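Local atomic coordinates of time interval measuring enzyme TIME (PDB entry 2E47), a protein that binds copper and zinc, probably disproportionates superoxide to hydrogen peroxide and oxygen as a Cu-Zn superoxide dismutase, and is known as a time-interval-measuring clock protein. Residues R83-L88 with D106-S111; G55-G60 with C150-I155; N22-Q27 with H34-I39; G45-H50 with V91-N96. One frame throughout, in Å; residues are numbered along the deposited sequence.

Interaction 1 (R83-L88 with D106-S111); sequences RHVGDL and DQISLS. With ZN (zinc ion), chain F.
At the zinc-binding loop of the Cu-Zn superoxide dismutase fold, Arg83 and Val85 pack on Gln107 and Ile108, from the loop that follows strand 98-105. The Arg83 guanidinium is roofed by the Gln107 side chain: CB sits over the centre of one face, 3.6 Å from NH1, while the two chains run past each other in opposite directions. A bend at chi3 (-79°) folds the arginine back over its own loop. There NE meets His84 O at 3.0 Å in the guanidinium plane, and NH1 reaches Val85 O at 2.8 Å from above the carbonyl plane. NH2 makes a salt bridge to Asp105 and a hydrogen bond to Pro78 O; Asp106 OD1, 4.1 Å from NH2 and well out of the guanidinium plane, contributes charge alone. His84 O is gripped from opposite faces by Arg83 NE and Asp87 N, the latter closing the type I turn 84-87.

Beyond the arginine the contact is packing by Ile108: CG2 lies 3.3 Å from the carbonyl Val85 O and close to Val85 CG1, and the other branch ends at CD1, which meets Leu88 CD2 at 3.9 Å with the two side chains crossing at about a right angle.

On the far side of the turn, His84 ND1 and Asp87 OD1 each bind zinc at 2.1 Å, the site being completed by His67 and His75. Asp87 OD2 accepts from His84 N and Gly76 N, which helps fix the carboxylate's rotation. A turn carrying two ligands, pinned from behind by a buried arginine, is typical of the zinc site of Cu-Zn superoxide dismutases.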
loop_
_atom_site.group_PDB
_atom_site.type_symbol
_atom_site.label_atom_id
_atom_site.label_comp_id
_atom_site.label_asym_id
_atom_site.label_seq_id
_atom_site.Cartn_x
_atom_site.Cartn_y
_atom_site.Cartn_z
ATOM N N ARG A 83 -21.356 -7.518 -10.595
ATOM C CA ARG A 83 -20.727 -7.247 -9.294
ATOM C C ARG A 83 -19.618 -6.298 -9.672
ATOM O O ARG A 83 -19.170 -6.233 -10.850
ATOM C CB ARG A 83 -20.099 -8.540 -8.664
ATOM C CG ARG A 83 -19.114 -9.346 -9.580
ATOM C CD ARG A 83 -18.239 -10.441 -8.851
ATOM N NE ARG A 83 -17.103 -9.834 -8.144
ATOM C CZ ARG A 83 -16.117 -10.531 -7.530
ATOM N NH1 ARG A 83 -15.084 -9.907 -6.980
ATOM N NH2 ARG A 83 -16.143 -11.846 -7.486
ATOM N N HIS A 84 -19.140 -5.565 -8.692
ATOM C CA HIS A 84 -17.859 -4.826 -8.824
ATOM C C HIS A 84 -16.705 -5.816 -8.766
ATOM O O HIS A 84 -16.849 -6.819 -8.160
ATOM C CB HIS A 84 -17.735 -3.828 -7.682
ATOM C CG HIS A 84 -18.871 -2.844 -7.608
ATOM N ND1 HIS A 84 -19.434 -2.428 -6.410
ATOM C CD2 HIS A 84 -19.530 -2.169 -8.594
ATOM C CE1 HIS A 84 -20.367 -1.525 -6.660
ATOM N NE2 HIS A 84 -20.464 -1.370 -7.976
ATOM N N VAL A 85 -15.538 -5.512 -9.352
ATOM C CA VAL A 85 -14.375 -6.384 -9.232
ATOM C C VAL A 85 -13.991 -6.499 -7.731
ATOM O O VAL A 85 -13.565 -7.565 -7.275
ATOM C CB VAL A 85 -13.206 -5.853 -10.125
ATOM C CG1 VAL A 85 -11.801 -6.519 -9.774
ATOM C CG2 VAL A 85 -13.542 -6.143 -11.587
ATOM N N GLY A 86 -14.197 -5.418 -6.969
ATOM C CA GLY A 86 -13.851 -5.400 -5.565
ATOM C C GLY A 86 -14.795 -6.057 -4.564
ATOM O O GLY A 86 -14.546 -5.981 -3.366
ATOM N N ASP A 87 -15.891 -6.656 -5.025
ATOM C CA ASP A 87 -16.905 -7.208 -4.142
ATOM C C ASP A 87 -16.416 -8.569 -3.721
ATOM O O ASP A 87 -16.733 -9.541 -4.392
ATOM C CB ASP A 87 -18.225 -7.388 -4.917
ATOM C CG ASP A 87 -18.924 -6.042 -5.214
ATOM O OD1 ASP A 87 -18.492 -5.032 -4.680
ATOM O OD2 ASP A 87 -19.901 -5.996 -5.968
ATOM N N LEU A 88 -15.648 -8.678 -2.656
ATOM C CA LEU A 88 -15.174 -10.013 -2.209
ATOM C C LEU A 88 -16.195 -10.638 -1.316
ATOM O O LEU A 88 -16.033 -11.794 -0.962
ATOM C CB LEU A 88 -13.827 -9.969 -1.460
ATOM C CG LEU A 88 -12.658 -9.380 -2.272
ATOM C CD1 LEU A 88 -11.493 -8.925 -1.364
ATOM C CD2 LEU A 88 -12.162 -10.348 -3.354
ATOM N N ASP A 106 -12.501 -14.899 -8.850
ATOM C CA ASP A 106 -12.188 -14.887 -10.303
ATOM C C ASP A 106 -12.345 -13.521 -10.962
ATOM O O ASP A 106 -12.267 -13.449 -12.177
ATOM C CB ASP A 106 -13.044 -15.918 -11.067
ATOM C CG ASP A 106 -14.548 -15.760 -10.780
ATOM O OD1 ASP A 106 -14.902 -14.885 -9.942
ATOM O OD2 ASP A 106 -15.372 -16.490 -11.396
ATOM N N GLN A 107 -12.537 -12.441 -10.204
ATOM C CA GLN A 107 -12.570 -11.108 -10.823
ATOM C C GLN A 107 -11.279 -10.277 -10.588
ATOM O O GLN A 107 -10.766 -9.639 -11.512
ATOM C CB GLN A 107 -13.792 -10.334 -10.284
ATOM C CG GLN A 107 -14.759 -9.815 -11.300
ATOM C CD GLN A 107 -15.209 -10.932 -12.158
ATOM O OE1 GLN A 107 -15.723 -11.922 -11.660
ATOM N NE2 GLN A 107 -14.936 -10.838 -13.447
ATOM N N ILE A 108 -10.782 -10.251 -9.349
ATOM C CA ILE A 108 -9.565 -9.539 -9.040
ATOM C C ILE A 108 -8.332 -10.186 -9.714
ATOM O O ILE A 108 -8.303 -11.389 -9.961
ATOM C CB ILE A 108 -9.330 -9.430 -7.492
ATOM C CG1 ILE A 108 -9.255 -10.808 -6.823
ATOM C CG2 ILE A 108 -10.459 -8.560 -6.795
ATOM C CD1 ILE A 108 -8.826 -10.788 -5.280
ATOM N N SER A 109 -7.305 -9.395 -9.908
ATOM C CA SER A 109 -6.067 -9.871 -10.439
ATOM C C SER A 109 -4.935 -9.046 -9.765
ATOM O O SER A 109 -5.153 -7.974 -9.153
ATOM C CB SER A 109 -6.030 -9.627 -11.954
ATOM O OG SER A 109 -4.883 -10.227 -12.556
ATOM N N LEU A 110 -3.727 -9.555 -9.917
ATOM C CA LEU A 110 -2.533 -8.925 -9.409
ATOM C C LEU A 110 -1.934 -7.950 -10.426
ATOM O O LEU A 110 -1.124 -7.104 -10.069
ATOM C CB LEU A 110 -1.544 -9.997 -8.983
ATOM C CG LEU A 110 -1.984 -10.779 -7.721
ATOM C CD1 LEU A 110 -0.730 -11.361 -7.157
ATOM C CD2 LEU A 110 -2.712 -9.983 -6.664
ATOM N N SER A 111 -2.398 -8.021 -11.675
ATOM C CA SER A 111 -2.003 -7.057 -12.718
ATOM C C SER A 111 -3.136 -6.864 -13.744
ATOM O O SER A 111 -4.200 -7.464 -13.625
ATOM C CB SER A 111 -0.699 -7.497 -13.419
ATOM O OG SER A 111 -0.874 -8.730 -14.093
HETATM ZN ZN ZN F . -19.466 -3.205 -4.474
#

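Interaction 2 (G55-G60 with C150-I155); sequences GDLSGG and CGVIGI. With NAG (2-acetamido-2-deoxy-beta-D-glucopyranose), chain D.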
loop_
_atom_site.group_PDB
_atom_site.type_symbol
_atom_site.label_atom_id
_atom_site.label_comp_id
_atom_site.label_asym_id
_atom_site.label_seq_id
_atom_site.Cartn_x
_atom_site.Cartn_y
_atom_site.Cartn_z
ATOM N N GLY A 55 -5.805 3.603 -2.969
ATOM C CA GLY A 55 -4.968 3.136 -1.818
ATOM C C GLY A 55 -4.463 4.348 -1.083
ATOM O O GLY A 55 -3.295 4.457 -0.723
ATOM N N ASP A 56 -5.399 5.259 -0.858
ATOM C CA ASP A 56 -5.145 6.592 -0.311
ATOM C C ASP A 56 -5.744 6.653 1.104
ATOM O O ASP A 56 -6.976 6.714 1.291
ATOM C CB ASP A 56 -5.822 7.632 -1.186
ATOM C CG ASP A 56 -5.680 9.035 -0.620
ATOM O OD1 ASP A 56 -5.011 9.231 0.433
ATOM O OD2 ASP A 56 -6.244 9.960 -1.200
ATOM N N LEU A 57 -4.851 6.637 2.079
ATOM C CA LEU A 57 -5.204 6.580 3.481
ATOM C C LEU A 57 -5.036 7.946 4.178
ATOM O O LEU A 57 -5.049 8.009 5.407
ATOM C CB LEU A 57 -4.336 5.492 4.180
ATOM C CG LEU A 57 -4.789 4.018 4.310
ATOM C CD1 LEU A 57 -5.674 3.488 3.203
ATOM C CD2 LEU A 57 -3.593 3.106 4.568
ATOM N N SER A 58 -4.861 9.015 3.392
ATOM C CA SER A 58 -4.640 10.353 3.907
ATOM C C SER A 58 -5.835 10.904 4.652
ATOM O O SER A 58 -5.677 11.652 5.565
ATOM C CB SER A 58 -4.187 11.311 2.809
ATOM O OG SER A 58 -5.206 11.552 1.851
ATOM N N GLY A 59 -7.046 10.493 4.303
ATOM C CA GLY A 59 -8.193 10.866 5.138
ATOM C C GLY A 59 -8.812 9.663 5.832
ATOM O O GLY A 59 -10.056 9.576 5.957
ATOM N N GLY A 60 -7.953 8.733 6.289
ATOM C CA GLY A 60 -8.389 7.511 6.944
ATOM C C GLY A 60 -9.063 6.630 5.910
ATOM O O GLY A 60 -8.755 6.750 4.744
ATOM N N CYS A 150 -8.816 -0.486 7.234
ATOM C CA CYS A 150 -8.372 -0.588 5.856
ATOM C C CYS A 150 -6.880 -0.769 5.761
ATOM O O CYS A 150 -6.145 -0.405 6.702
ATOM C CB CYS A 150 -8.768 0.675 5.027
ATOM S SG CYS A 150 -8.492 2.212 5.775
ATOM N N GLY A 151 -6.413 -1.303 4.638
ATOM C CA GLY A 151 -4.981 -1.372 4.411
ATOM C C GLY A 151 -4.714 -1.270 2.935
ATOM O O GLY A 151 -5.482 -1.789 2.144
ATOM N N VAL A 152 -3.625 -0.627 2.566
ATOM C CA VAL A 152 -3.175 -0.657 1.175
ATOM C C VAL A 152 -2.644 -2.049 0.784
ATOM O O VAL A 152 -1.931 -2.718 1.548
ATOM C CB VAL A 152 -2.067 0.396 0.886
ATOM C CG1 VAL A 152 -1.804 0.431 -0.596
ATOM C CG2 VAL A 152 -2.488 1.771 1.350
ATOM N N ILE A 153 -3.004 -2.510 -0.393
ATOM C CA ILE A 153 -2.476 -3.803 -0.884
ATOM C C ILE A 153 -1.080 -3.628 -1.475
ATOM O O ILE A 153 -0.947 -2.978 -2.521
ATOM C CB ILE A 153 -3.401 -4.360 -1.947
ATOM C CG1 ILE A 153 -4.805 -4.499 -1.366
ATOM C CG2 ILE A 153 -2.888 -5.710 -2.489
ATOM C CD1 ILE A 153 -5.975 -4.789 -2.410
ATOM N N GLY A 154 -0.050 -4.169 -0.781
ATOM C CA GLY A 154 1.329 -3.971 -1.167
ATOM C C GLY A 154 1.916 -5.218 -1.805
ATOM O O GLY A 154 1.370 -6.291 -1.647
ATOM N N ILE A 155 3.029 -5.055 -2.509
ATOM C CA ILE A 155 3.752 -6.135 -3.133
ATOM C C ILE A 155 4.410 -6.906 -1.993
ATOM O O ILE A 155 5.108 -6.374 -1.142
ATOM C CB ILE A 155 4.825 -5.628 -4.197
ATOM C CG1 ILE A 155 4.096 -5.078 -5.412
ATOM C CG2 ILE A 155 5.700 -6.805 -4.676
ATOM C CD1 ILE A 155 4.928 -4.199 -6.387
HETATM C C1 NAG D . -2.296 14.657 4.677
HETATM C C2 NAG D . -1.992 16.032 5.279
HETATM C C3 NAG D . -3.133 16.492 6.190
HETATM C C4 NAG D . -4.491 16.243 5.500
HETATM C C5 NAG D . -4.606 14.845 4.871
HETATM C C6 NAG D . -5.912 14.605 4.095
HETATM C C7 NAG D . 0.364 16.650 5.642
HETATM C C8 NAG D . 1.359 16.998 6.723
HETATM N N2 NAG D . -0.749 16.013 6.014
HETATM O O3 NAG D . -2.954 17.875 6.518
HETATM O O4 NAG D . -5.633 16.637 6.251
HETATM O O5 NAG D . -3.518 14.761 3.979
HETATM O O6 NAG D . -6.031 15.591 3.085
HETATM O O7 NAG D . 0.640 16.980 4.483
#
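Leu57 and Cys150 meet where the disulfide-bearing loop of the Cu-Zn superoxide dismutase fold lies against strand 147-155, at the subunit interface. Leu57 carries the contact. Its CB is directed at the strand, and beyond CG the two methyls divide the work: CD1 lies 4.0 Å from Cys150 SG and a little farther from Val152 CG2, whereas CD2 rests on Val152 CG2 at 3.7 Å. The leucine crosses the valine obliquely. The same valine methyl, set beside its own backbone N because CG1 is anti to it (chi1 -172°), also touches Gly55 O at 3.5 Å. Cys150 SG is bonded to Cys61, tying this loop covalently to the strand, and Val152 packs on Val152 of the second subunit.

The loop is shaped from within by an Asx turn. Asp56 OD1 accepts from Ser58 N at 3.0 Å on its anti side and from Ser58 OG on its syn lone pair. Replacing Ser58 with an alanine would probably leave that syn lone pair without its hydroxyl partner and the carboxylate freer to turn, although the backbone bond could remain. An N-acetylglucosamine lies beside the turn, its C6 3.3 Å from Ser58 O.

Interaction 3 (N22-Q27 with H34-I39); sequences NITFTQ and HVQGGI. With NAG (2-acetamido-2-deoxy-beta-D-glucopyranose), chain C.
Ile23 and Gly37 face each other as a non-hydrogen-bonded pair in an antiparallel hairpin whose strand axes come within 4.7 Å at 166°. Paired backbone bonds join Thr24 to Gln36 and Thr26 to His34, the shortest being His34 N to Thr26 O at 2.7 Å; at the Asn22-Gly38 end the bonds lengthen, and that from Asn22 N is weak. Gly37 CA lies 3.3 Å from Asn22 O in a CA-H...O contact, and a CB there would clash with that oxygen.

Phe25 and Val35 share the buried face, and Ile23 packs against Val35 there. Val35 spreads its methyls between the other two: CG1 touches Ile23 CG2 at 3.5 Å, and CG2 meets Phe25 CD1 at 3.9 Å, obliquely to the ring. Phe25 and Val35 run side by side, pointing the same way. On the other face Thr26 OG1 comes within 3.4 Å of His34 CB and makes a weak bond to His34 O. With its CG anti to the backbone N (chi1 -169°), His34 swings its ring away from Thr26, and NE2 bonds to Asp102; Gln36 CG lies over one ring face. Asn22 ND2 is joined covalently to C1 of an N-acetylglucosamine.

The hairpin lies between strand 9-15, bonded to 20-27, and strand 98-105, bonded to 33-40, while Phe25 and Val35 pack inward on Ile116 and Ile108 of the loops.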
loop_
_atom_site.group_PDB
_atom_site.type_symbol
_atom_site.label_atom_id
_atom_site.label_comp_id
_atom_site.label_asym_id
_atom_site.label_seq_id
_atom_site.Cartn_x
_atom_site.Cartn_y
_atom_site.Cartn_z
ATOM N N ASN A 22 -3.783 -9.853 8.660
ATOM C CA ASN A 22 -3.000 -9.917 7.425
ATOM C C ASN A 22 -3.884 -10.603 6.421
ATOM O O ASN A 22 -4.496 -11.639 6.741
ATOM C CB ASN A 22 -1.765 -10.828 7.597
ATOM C CG ASN A 22 -0.843 -10.348 8.741
ATOM O OD1 ASN A 22 -0.376 -9.191 8.700
ATOM N ND2 ASN A 22 -0.659 -11.196 9.789
ATOM N N ILE A 23 -3.922 -10.045 5.222
ATOM C CA ILE A 23 -4.602 -10.660 4.061
ATOM C C ILE A 23 -3.650 -10.730 2.902
ATOM O O ILE A 23 -3.115 -9.706 2.505
ATOM C CB ILE A 23 -5.904 -9.888 3.689
ATOM C CG1 ILE A 23 -6.827 -9.841 4.916
ATOM C CG2 ILE A 23 -6.690 -10.583 2.468
ATOM C CD1 ILE A 23 -6.622 -8.601 5.653
ATOM N N THR A 24 -3.470 -11.948 2.371
ATOM C CA THR A 24 -2.499 -12.285 1.386
ATOM C C THR A 24 -3.248 -12.636 0.059
ATOM O O THR A 24 -4.298 -13.234 0.126
ATOM C CB THR A 24 -1.721 -13.503 1.989
ATOM O OG1 THR A 24 -0.502 -13.059 2.667
ATOM C CG2 THR A 24 -1.499 -14.556 1.078
ATOM N N PHE A 25 -2.684 -12.309 -1.101
ATOM C CA PHE A 25 -3.353 -12.583 -2.390
ATOM C C PHE A 25 -2.362 -13.330 -3.229
ATOM O O PHE A 25 -1.291 -12.818 -3.448
ATOM C CB PHE A 25 -3.647 -11.259 -3.089
ATOM C CG PHE A 25 -4.554 -10.339 -2.300
ATOM C CD1 PHE A 25 -5.920 -10.292 -2.599
ATOM C CD2 PHE A 25 -4.058 -9.560 -1.269
ATOM C CE1 PHE A 25 -6.766 -9.470 -1.885
ATOM C CE2 PHE A 25 -4.890 -8.710 -0.515
ATOM C CZ PHE A 25 -6.249 -8.645 -0.834
ATOM N N THR A 26 -2.707 -14.487 -3.764
ATOM C CA THR A 26 -1.748 -15.274 -4.507
ATOM C C THR A 26 -2.451 -15.783 -5.732
ATOM O O THR A 26 -3.592 -16.246 -5.656
ATOM C CB THR A 26 -1.210 -16.452 -3.627
ATOM O OG1 THR A 26 -2.298 -17.294 -3.302
ATOM C CG2 THR A 26 -0.828 -15.957 -2.288
ATOM N N GLN A 27 -1.804 -15.639 -6.875
ATOM C CA GLN A 27 -2.402 -15.971 -8.124
ATOM C C GLN A 27 -2.353 -17.497 -8.205
ATOM O O GLN A 27 -1.392 -18.096 -7.760
ATOM C CB GLN A 27 -1.618 -15.311 -9.284
ATOM C CG GLN A 27 -2.345 -15.442 -10.652
ATOM C CD GLN A 27 -2.279 -14.176 -11.536
ATOM O OE1 GLN A 27 -2.163 -13.036 -11.056
ATOM N NE2 GLN A 27 -2.418 -14.383 -12.846
ATOM N N HIS A 34 -6.130 -16.503 -4.927
ATOM C CA HIS A 34 -6.447 -17.091 -3.645
ATOM C C HIS A 34 -6.177 -16.007 -2.618
ATOM O O HIS A 34 -5.025 -15.522 -2.464
ATOM C CB HIS A 34 -5.556 -18.316 -3.411
ATOM C CG HIS A 34 -5.974 -19.153 -2.257
ATOM N ND1 HIS A 34 -5.169 -20.148 -1.733
ATOM C CD2 HIS A 34 -7.120 -19.181 -1.540
ATOM C CE1 HIS A 34 -5.800 -20.735 -0.727
ATOM N NE2 HIS A 34 -6.990 -20.171 -0.594
ATOM N N VAL A 35 -7.222 -15.637 -1.890
ATOM C CA VAL A 35 -7.171 -14.675 -0.767
ATOM C C VAL A 35 -7.203 -15.408 0.561
ATOM O O VAL A 35 -8.102 -16.182 0.818
ATOM C CB VAL A 35 -8.419 -13.736 -0.869
ATOM C CG1 VAL A 35 -8.424 -12.596 0.183
ATOM C CG2 VAL A 35 -8.537 -13.148 -2.307
ATOM N N GLN A 36 -6.230 -15.227 1.430
ATOM C CA GLN A 36 -6.298 -15.906 2.713
ATOM C C GLN A 36 -5.751 -15.073 3.876
ATOM O O GLN A 36 -4.963 -14.165 3.689
ATOM C CB GLN A 36 -5.621 -17.299 2.649
ATOM C CG GLN A 36 -4.502 -17.445 1.652
ATOM C CD GLN A 36 -3.794 -18.814 1.637
ATOM O OE1 GLN A 36 -4.154 -19.820 2.349
ATOM N NE2 GLN A 36 -2.789 -18.873 0.782
ATOM N N GLY A 37 -6.130 -15.398 5.095
ATOM C CA GLY A 37 -5.512 -14.741 6.224
ATOM C C GLY A 37 -6.458 -14.829 7.373
ATOM O O GLY A 37 -7.373 -15.685 7.380
ATOM N N GLY A 38 -6.276 -13.919 8.325
ATOM C CA GLY A 38 -6.953 -14.032 9.605
ATOM C C GLY A 38 -7.086 -12.627 10.062
ATOM O O GLY A 38 -6.193 -11.836 9.802
ATOM N N ILE A 39 -8.198 -12.299 10.721
ATOM C CA ILE A 39 -8.403 -10.961 11.300
ATOM C C ILE A 39 -8.953 -11.257 12.671
ATOM O O ILE A 39 -9.694 -12.202 12.812
ATOM C CB ILE A 39 -9.407 -10.136 10.488
ATOM C CG1 ILE A 39 -8.941 -9.993 9.026
ATOM C CG2 ILE A 39 -9.639 -8.734 11.078
ATOM C CD1 ILE A 39 -10.116 -9.414 8.209
HETATM C C1 NAG C . 0.726 -11.498 10.143
HETATM C C2 NAG C . 2.061 -12.049 9.602
HETATM C C3 NAG C . 3.059 -12.460 10.706
HETATM C C4 NAG C . 2.948 -11.790 12.080
HETATM C C5 NAG C . 1.661 -10.989 12.296
HETATM C C6 NAG C . 1.911 -9.766 13.187
HETATM C C7 NAG C . 2.125 -13.138 7.314
HETATM C C8 NAG C . 1.716 -11.911 6.583
HETATM N N2 NAG C . 1.905 -13.179 8.651
HETATM O O3 NAG C . 4.385 -12.341 10.229
HETATM O O4 NAG C . 2.853 -12.878 12.972
HETATM O O5 NAG C . 1.093 -10.525 11.078
HETATM O O6 NAG C . 2.460 -10.098 14.449
HETATM O O7 NAG C . 2.634 -14.034 6.639
#

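Interaction 4 (G45-H50 with V91-N96); sequences GEYGFH and VVFDEN. With CU (copper (II) ion), chain E.
Tyr47 and Val91 form the inner hydrogen-bonded pair of an antiparallel match between strands 45-52 and 87-93, whose short axes lie at 147°. Val91 N donates to Tyr47 O at 2.8 Å and Tyr47 N returns a bond to Val91 O; in the next hydrogen-bonded pair, Phe93 N reaches Gly45 O at 2.9 Å and Gly45 N reaches Phe93 O. Between them, Glu46 CA and Val92 CA direct CA-H...O contacts at Val91 O and Gly45 O.

The aromatic contact joins Tyr47 and Phe93. Their rings are nearly perpendicular (89°) and meet obliquely, Tyr47 CD1 coming to 3.3 Å from Phe93 CD2. The phenol OH bonds to Pro43 O, fixing the far end of the tyrosine. A serine in place of Phe93 would probably open a gap beside Tyr47 CD1 and CE1.

In the apolar packing, Val91 CG1 lies 3.8 Å from Phe49 CG, and both residues go on to strand 120-124, on Leu123 and Val121 respectively. Phe49 CG is anti to the backbone N (chi1 -172°), which carries the ring's end away from Val91.

Farther along strand 45-52, His50 ND1 binds copper at 2.0 Å, with His52, His67 and His124 as the other ligands, while His50 NE2 is held by Asp128. A strand of the beta barrel that supplies two copper ligands, His50 and His52, is characteristic of the Cu-Zn superoxide dismutase active site.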
loop_
_atom_site.group_PDB
_atom_site.type_symbol
_atom_site.label_atom_id
_atom_site.label_comp_id
_atom_site.label_asym_id
_atom_site.label_seq_id
_atom_site.Cartn_x
_atom_site.Cartn_y
_atom_site.Cartn_z
ATOM N N GLY A 45 -20.153 -12.984 13.621
ATOM C CA GLY A 45 -21.049 -12.337 12.667
ATOM C C GLY A 45 -20.397 -12.247 11.304
ATOM O O GLY A 45 -19.425 -12.912 11.057
ATOM N N GLU A 46 -20.973 -11.467 10.393
ATOM C CA GLU A 46 -20.433 -11.302 9.033
ATOM C C GLU A 46 -20.313 -9.837 8.707
ATOM O O GLU A 46 -21.137 -9.021 9.157
ATOM C CB GLU A 46 -21.292 -12.024 7.965
ATOM C CG GLU A 46 -22.683 -11.564 7.753
ATOM C CD GLU A 46 -23.460 -12.367 6.626
ATOM O OE1 GLU A 46 -24.634 -11.977 6.304
ATOM O OE2 GLU A 46 -22.888 -13.329 6.057
ATOM N N TYR A 47 -19.291 -9.488 7.921
ATOM C CA TYR A 47 -18.935 -8.073 7.752
ATOM C C TYR A 47 -18.430 -7.887 6.341
ATOM O O TYR A 47 -17.604 -8.703 5.872
ATOM C CB TYR A 47 -17.822 -7.712 8.738
ATOM C CG TYR A 47 -18.230 -7.957 10.220
ATOM C CD1 TYR A 47 -18.013 -9.202 10.826
ATOM C CD2 TYR A 47 -18.799 -6.974 10.961
ATOM C CE1 TYR A 47 -18.368 -9.485 12.146
ATOM C CE2 TYR A 47 -19.152 -7.240 12.319
ATOM C CZ TYR A 47 -18.935 -8.498 12.875
ATOM O OH TYR A 47 -19.276 -8.757 14.196
ATOM N N GLY A 48 -18.886 -6.812 5.692
ATOM C CA GLY A 48 -18.461 -6.474 4.340
ATOM C C GLY A 48 -16.979 -6.364 4.226
ATOM O O GLY A 48 -16.319 -5.795 5.099
ATOM N N PHE A 49 -16.423 -6.940 3.167
ATOM C CA PHE A 49 -14.998 -6.849 2.965
ATOM C C PHE A 49 -14.773 -6.617 1.477
ATOM O O PHE A 49 -15.159 -7.434 0.677
ATOM C CB PHE A 49 -14.430 -8.177 3.359
ATOM C CG PHE A 49 -12.944 -8.213 3.385
ATOM C CD1 PHE A 49 -12.256 -9.085 2.566
ATOM C CD2 PHE A 49 -12.262 -7.448 4.270
ATOM C CE1 PHE A 49 -10.889 -9.129 2.609
ATOM C CE2 PHE A 49 -10.917 -7.477 4.331
ATOM C CZ PHE A 49 -10.219 -8.314 3.479
ATOM N N HIS A 50 -14.198 -5.477 1.088
ATOM C CA HIS A 50 -14.114 -5.138 -0.344
ATOM C C HIS A 50 -12.770 -4.534 -0.714
ATOM O O HIS A 50 -12.138 -3.979 0.154
ATOM C CB HIS A 50 -15.159 -4.099 -0.706
ATOM C CG HIS A 50 -16.484 -4.309 -0.039
ATOM N ND1 HIS A 50 -17.103 -3.315 0.694
ATOM C CD2 HIS A 50 -17.310 -5.396 -0.006
ATOM C CE1 HIS A 50 -18.252 -3.786 1.154
ATOM N NE2 HIS A 50 -18.411 -5.041 0.737
ATOM N N VAL A 91 -16.753 -11.350 5.424
ATOM C CA VAL A 91 -15.907 -12.277 6.173
ATOM C C VAL A 91 -16.615 -12.638 7.466
ATOM O O VAL A 91 -17.299 -11.815 8.032
ATOM C CB VAL A 91 -14.466 -11.721 6.489
ATOM C CG1 VAL A 91 -13.740 -11.464 5.209
ATOM C CG2 VAL A 91 -14.499 -10.453 7.243
ATOM N N VAL A 92 -16.426 -13.872 7.931
ATOM C CA VAL A 92 -17.120 -14.342 9.112
ATOM C C VAL A 92 -16.228 -14.435 10.332
ATOM O O VAL A 92 -15.150 -15.014 10.237
ATOM C CB VAL A 92 -17.673 -15.729 8.839
ATOM C CG1 VAL A 92 -18.320 -16.273 10.133
ATOM C CG2 VAL A 92 -18.664 -15.675 7.570
ATOM N N PHE A 93 -16.662 -13.853 11.453
ATOM C CA PHE A 93 -15.946 -13.950 12.728
ATOM C C PHE A 93 -16.550 -15.037 13.608
ATOM O O PHE A 93 -17.760 -15.244 13.579
ATOM C CB PHE A 93 -15.958 -12.602 13.468
ATOM C CG PHE A 93 -15.011 -11.629 12.879
ATOM C CD1 PHE A 93 -13.788 -11.392 13.480
ATOM C CD2 PHE A 93 -15.316 -10.994 11.649
ATOM C CE1 PHE A 93 -12.891 -10.547 12.910
ATOM C CE2 PHE A 93 -14.438 -10.089 11.090
ATOM C CZ PHE A 93 -13.215 -9.860 11.728
ATOM N N ASP A 94 -15.691 -15.741 14.372
ATOM C CA ASP A 94 -16.181 -16.797 15.253
ATOM C C ASP A 94 -16.409 -16.226 16.623
ATOM O O ASP A 94 -16.164 -15.041 16.864
ATOM C CB ASP A 94 -15.250 -18.038 15.296
ATOM C CG ASP A 94 -13.888 -17.740 15.892
ATOM O OD1 ASP A 94 -12.932 -18.438 15.556
ATOM O OD2 ASP A 94 -13.748 -16.750 16.634
ATOM N N GLU A 95 -16.864 -17.087 17.539
ATOM C CA GLU A 95 -17.156 -16.711 18.929
ATOM C C GLU A 95 -15.935 -16.144 19.629
ATOM O O GLU A 95 -16.061 -15.352 20.557
ATOM C CB GLU A 95 -17.675 -17.943 19.668
ATOM C CG GLU A 95 -19.047 -18.370 19.179
ATOM C CD GLU A 95 -20.144 -18.137 20.216
ATOM O OE1 GLU A 95 -20.509 -16.953 20.475
ATOM O OE2 GLU A 95 -20.643 -19.157 20.776
ATOM N N ASN A 96 -14.754 -16.522 19.145
ATOM C CA ASN A 96 -13.474 -15.991 19.639
ATOM C C ASN A 96 -13.043 -14.686 18.978
ATOM O O ASN A 96 -11.872 -14.317 19.098
ATOM C CB ASN A 96 -12.342 -17.019 19.429
ATOM C CG ASN A 96 -12.634 -18.377 20.090
ATOM O OD1 ASN A 96 -13.415 -19.198 19.574
ATOM N ND2 ASN A 96 -11.985 -18.624 21.217
HETATM CU CU CU E . -16.832 -1.296 0.761
#

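How the interactions relate
Interaction 1 is the most buried of the four and depends on side chains, whereas interactions 3 and 4 are partly buried strand pairings built on backbone bonds with an apolar inner face. Interaction 2, also partly buried, is an apolar loop-to-strand contact at the subunit interface and beside a disulfide. Interactions 1 and 4 share strand 87-93 and between them supply ligands to zinc and to copper, and Gly86 O touches His50 CB. Interaction 3 links the set through the core: Phe25 and Val35 reach Ile108 of interaction 1, Phe25 meets Ile153 of interaction 2, and Ile23 meets Phe49 of interaction 4. Interactions 2 and 4 do not touch, their centres being about 21 Å apart.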